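Glutathionyl-hydroquinone reductase PcpF (Sphingobium chlorophenolicum, PDB 4FQU) catalyses the glutathione-dependent reduction of glutathionyl-hydroquinones to hydroquinones, a step in the degradation of the pollutant pentachlorophenol. Local coordinates at residues L278-Y286 / V298-L306. Numbering follows the deposited sequence.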
loop_
_atom_site.group_PDB
_atom_site.type_symbol
_atom_site.label_atom_id
_atom_site.label_comp_id
_atom_site.label_asym_id
_atom_site.label_seq_id
_atom_site.Cartn_x
_atom_site.Cartn_y
_atom_site.Cartn_z
ATOM N N LEU A 278 -0.175 -16.121 -7.453
ATOM C CA LEU A 278 -0.204 -14.776 -6.930
ATOM C C LEU A 278 -1.200 -13.891 -7.669
ATOM O O LEU A 278 -1.774 -13.013 -7.072
ATOM C CB LEU A 278 1.200 -14.193 -6.978
ATOM C CG LEU A 278 1.889 -13.885 -5.655
ATOM C CD1 LEU A 278 1.554 -14.874 -4.610
ATOM C CD2 LEU A 278 3.398 -13.743 -5.826
ATOM N N ARG A 279 -1.431 -14.123 -8.953
ATOM C CA ARG A 279 -2.446 -13.360 -9.667
ATOM C C ARG A 279 -3.735 -13.499 -8.888
ATOM O O ARG A 279 -4.362 -12.511 -8.506
ATOM C CB ARG A 279 -2.632 -13.887 -11.082
ATOM C CG ARG A 279 -3.374 -12.974 -11.988
ATOM C CD ARG A 279 -3.528 -13.468 -13.437
ATOM N NE ARG A 279 -2.278 -13.921 -14.039
ATOM C CZ ARG A 279 -2.167 -14.562 -15.202
ATOM N NH1 ARG A 279 -3.232 -14.837 -15.929
ATOM N NH2 ARG A 279 -0.970 -14.935 -15.632
ATOM N N HIS A 280 -4.121 -14.738 -8.630
ATOM C CA HIS A 280 -5.337 -15.029 -7.909
ATOM C C HIS A 280 -5.380 -14.412 -6.529
ATOM O O HIS A 280 -6.330 -13.737 -6.192
ATOM C CB HIS A 280 -5.460 -16.523 -7.785
ATOM C CG HIS A 280 -6.796 -17.008 -7.306
ATOM N ND1 HIS A 280 -7.740 -17.553 -8.159
ATOM C CD2 HIS A 280 -7.317 -17.086 -6.055
ATOM C CE1 HIS A 280 -8.789 -17.931 -7.446
ATOM N NE2 HIS A 280 -8.557 -17.663 -6.172
ATOM N N ALA A 281 -4.368 -14.631 -5.709
ATOM C CA ALA A 281 -4.386 -14.000 -4.388
ATOM C C ALA A 281 -4.544 -12.477 -4.488
ATOM O O ALA A 281 -5.472 -11.886 -3.929
ATOM C CB ALA A 281 -3.149 -14.353 -3.604
ATOM N N LYS A 282 -3.637 -11.854 -5.227
ATOM C CA LYS A 282 -3.691 -10.420 -5.483
ATOM C C LYS A 282 -5.163 -10.025 -5.773
ATOM O O LYS A 282 -5.725 -9.155 -5.112
ATOM C CB LYS A 282 -2.762 -10.050 -6.650
ATOM C CG LYS A 282 -1.562 -9.155 -6.413
ATOM C CD LYS A 282 -1.342 -8.259 -7.646
ATOM C CE LYS A 282 0.011 -7.569 -7.685
ATOM N NZ LYS A 282 1.259 -8.444 -7.855
ATOM N N ALA A 283 -5.804 -10.693 -6.729
ATOM C CA ALA A 283 -7.204 -10.405 -7.040
ATOM C C ALA A 283 -8.196 -10.629 -5.896
ATOM O O ALA A 283 -9.110 -9.859 -5.693
ATOM C CB ALA A 283 -7.604 -11.186 -8.151
ATOM N N HIS A 284 -8.051 -11.710 -5.160
ATOM C CA HIS A 284 -8.978 -11.912 -4.090
ATOM C C HIS A 284 -8.818 -10.844 -3.064
ATOM O O HIS A 284 -9.825 -10.358 -2.589
ATOM C CB HIS A 284 -8.718 -13.176 -3.352
ATOM C CG HIS A 284 -9.220 -13.123 -1.949
ATOM N ND1 HIS A 284 -10.548 -13.303 -1.632
ATOM C CD2 HIS A 284 -8.584 -12.863 -0.783
ATOM C CE1 HIS A 284 -10.700 -13.219 -0.323
ATOM N NE2 HIS A 284 -9.525 -12.949 0.215
ATOM N N TYR A 285 -7.580 -10.527 -2.662
ATOM C CA TYR A 285 -7.374 -9.516 -1.597
ATOM C C TYR A 285 -7.782 -8.086 -1.949
ATOM O O TYR A 285 -8.445 -7.421 -1.168
ATOM C CB TYR A 285 -5.941 -9.465 -1.082
ATOM C CG TYR A 285 -5.591 -10.554 -0.117
ATOM C CD1 TYR A 285 -4.975 -11.708 -0.547
ATOM C CD2 TYR A 285 -5.875 -10.438 1.233
ATOM C CE1 TYR A 285 -4.662 -12.713 0.340
ATOM C CE2 TYR A 285 -5.543 -11.442 2.115
ATOM C CZ TYR A 285 -4.940 -12.562 1.657
ATOM O OH TYR A 285 -4.578 -13.548 2.516
ATOM N N TYR A 286 -7.360 -7.590 -3.097
ATOM C CA TYR A 286 -7.723 -6.236 -3.467
ATOM C C TYR A 286 -9.217 -6.059 -3.839
ATOM O O TYR A 286 -9.751 -4.927 -3.878
ATOM C CB TYR A 286 -6.835 -5.786 -4.587
ATOM C CG TYR A 286 -5.516 -5.374 -4.111
ATOM C CD1 TYR A 286 -5.328 -4.133 -3.590
ATOM C CD2 TYR A 286 -4.454 -6.213 -4.172
ATOM C CE1 TYR A 286 -4.098 -3.700 -3.151
ATOM C CE2 TYR A 286 -3.193 -5.808 -3.739
ATOM C CZ TYR A 286 -3.019 -4.530 -3.217
ATOM O OH TYR A 286 -1.784 -4.071 -2.765
ATOM N N VAL A 298 -7.023 -3.589 -8.522
ATOM C CA VAL A 298 -5.857 -4.374 -8.187
ATOM C C VAL A 298 -4.603 -3.682 -8.677
ATOM O O VAL A 298 -4.504 -3.443 -9.860
ATOM C CB VAL A 298 -5.958 -5.716 -8.845
ATOM C CG1 VAL A 298 -4.703 -6.523 -8.580
ATOM C CG2 VAL A 298 -7.184 -6.446 -8.292
ATOM N N PRO A 299 -3.633 -3.367 -7.770
ATOM C CA PRO A 299 -2.495 -2.568 -8.216
ATOM C C PRO A 299 -1.846 -3.326 -9.290
ATOM O O PRO A 299 -1.847 -4.574 -9.286
ATOM C CB PRO A 299 -1.564 -2.561 -7.014
ATOM C CG PRO A 299 -2.352 -2.969 -5.900
ATOM C CD PRO A 299 -3.438 -3.842 -6.386
ATOM N N VAL A 300 -1.283 -2.578 -10.223
ATOM C CA VAL A 300 -0.466 -3.153 -11.277
ATOM C C VAL A 300 0.627 -4.011 -10.659
ATOM O O VAL A 300 1.504 -4.527 -11.335
ATOM C CB VAL A 300 0.099 -2.037 -12.125
ATOM C CG1 VAL A 300 1.573 -1.698 -11.737
ATOM C CG2 VAL A 300 -0.086 -2.402 -13.544
ATOM N N GLY A 301 0.509 -4.155 -9.333
ATOM C CA GLY A 301 1.331 -4.987 -8.440
ATOM C C GLY A 301 2.741 -4.483 -8.320
ATOM O O GLY A 301 3.137 -3.562 -9.051
ATOM N N PRO A 302 3.510 -5.052 -7.398
ATOM C CA PRO A 302 4.954 -4.945 -7.638
ATOM C C PRO A 302 5.308 -5.959 -8.750
ATOM O O PRO A 302 4.838 -7.105 -8.695
ATOM C CB PRO A 302 5.573 -5.319 -6.290
ATOM C CG PRO A 302 4.600 -6.248 -5.714
ATOM C CD PRO A 302 3.205 -5.825 -6.201
ATOM N N ALA A 303 6.062 -5.524 -9.757
ATOM C CA ALA A 303 6.502 -6.389 -10.838
ATOM C C ALA A 303 7.612 -7.218 -10.296
ATOM O O ALA A 303 8.615 -6.662 -9.860
ATOM C CB ALA A 303 7.044 -5.555 -11.935
ATOM N N GLN A 304 7.444 -8.532 -10.306
ATOM C CA GLN A 304 8.468 -9.452 -9.783
ATOM C C GLN A 304 8.670 -9.342 -8.265
ATOM O O GLN A 304 9.663 -8.754 -7.808
ATOM C CB GLN A 304 9.805 -9.232 -10.520
ATOM C CG GLN A 304 10.994 -10.041 -10.010
ATOM C CD GLN A 304 10.784 -11.557 -10.130
ATOM O OE1 GLN A 304 11.636 -12.257 -10.701
ATOM N NE2 GLN A 304 9.656 -12.074 -9.567
ATOM N N PRO A 305 7.730 -9.898 -7.477
ATOM C CA PRO A 305 7.750 -9.845 -6.003
ATOM C C PRO A 305 8.642 -10.871 -5.270
ATOM O O PRO A 305 8.643 -10.875 -4.039
ATOM C CB PRO A 305 6.272 -10.080 -5.625
ATOM C CG PRO A 305 5.687 -10.755 -6.744
ATOM C CD PRO A 305 6.421 -10.327 -7.986
ATOM N N LEU A 306 9.376 -11.707 -6.003
ATOM C CA LEU A 306 10.115 -12.812 -5.398
ATOM C C LEU A 306 11.519 -12.881 -5.976
ATOM O O LEU A 306 11.901 -11.980 -6.714
ATOM C CB LEU A 306 9.364 -14.107 -5.668
ATOM C CG LEU A 306 7.929 -14.209 -5.112
ATOM C CD1 LEU A 306 7.283 -15.582 -5.379
ATOM C CD2 LEU A 306 7.929 -13.918 -3.643
#
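The helical segment 278-286 and the irregular 298-306 run in opposite senses, closest where the CA atoms of Tyr286 and Val298 are 5.4 Å apart and wider at the far end, where those of Leu278 and Pro305 are 9.4 Å apart. Three helix side chains one turn apart, Leu278, Lys282 and Tyr286, meet the returning chain. Pro299 CD lies over the centre of one face of the Tyr286 ring, a CH-pi contact modelled too tightly for its spacing to be trusted. Val298 turns CG2, anti to its own carbonyl carbon, onto Tyr286 CB at 3.8 Å, while its CG1 branch rests 3.9 Å from Lys282 CD. Beyond Val298, Lys282 NZ ends 3.7 Å from Pro302 CD. Leu278 CD2 touches Pro305 CG at 3.9 Å and packs more loosely against Leu306 CD1. On the helix's other side, Tyr285 hydrogen-bonds Tyr184, probably the catalytic proton donor/acceptor, and His284 stacks on Trp86, a probable glutathione-binding residue. Val298 O and Val300 N bond Gln192 and Tyr195 of the second subunit. Apolar contact, with the aliphatic part of Lys282 included, thus joins the last helix of the GST C-terminal domain to a tail engaged at the dimer interface.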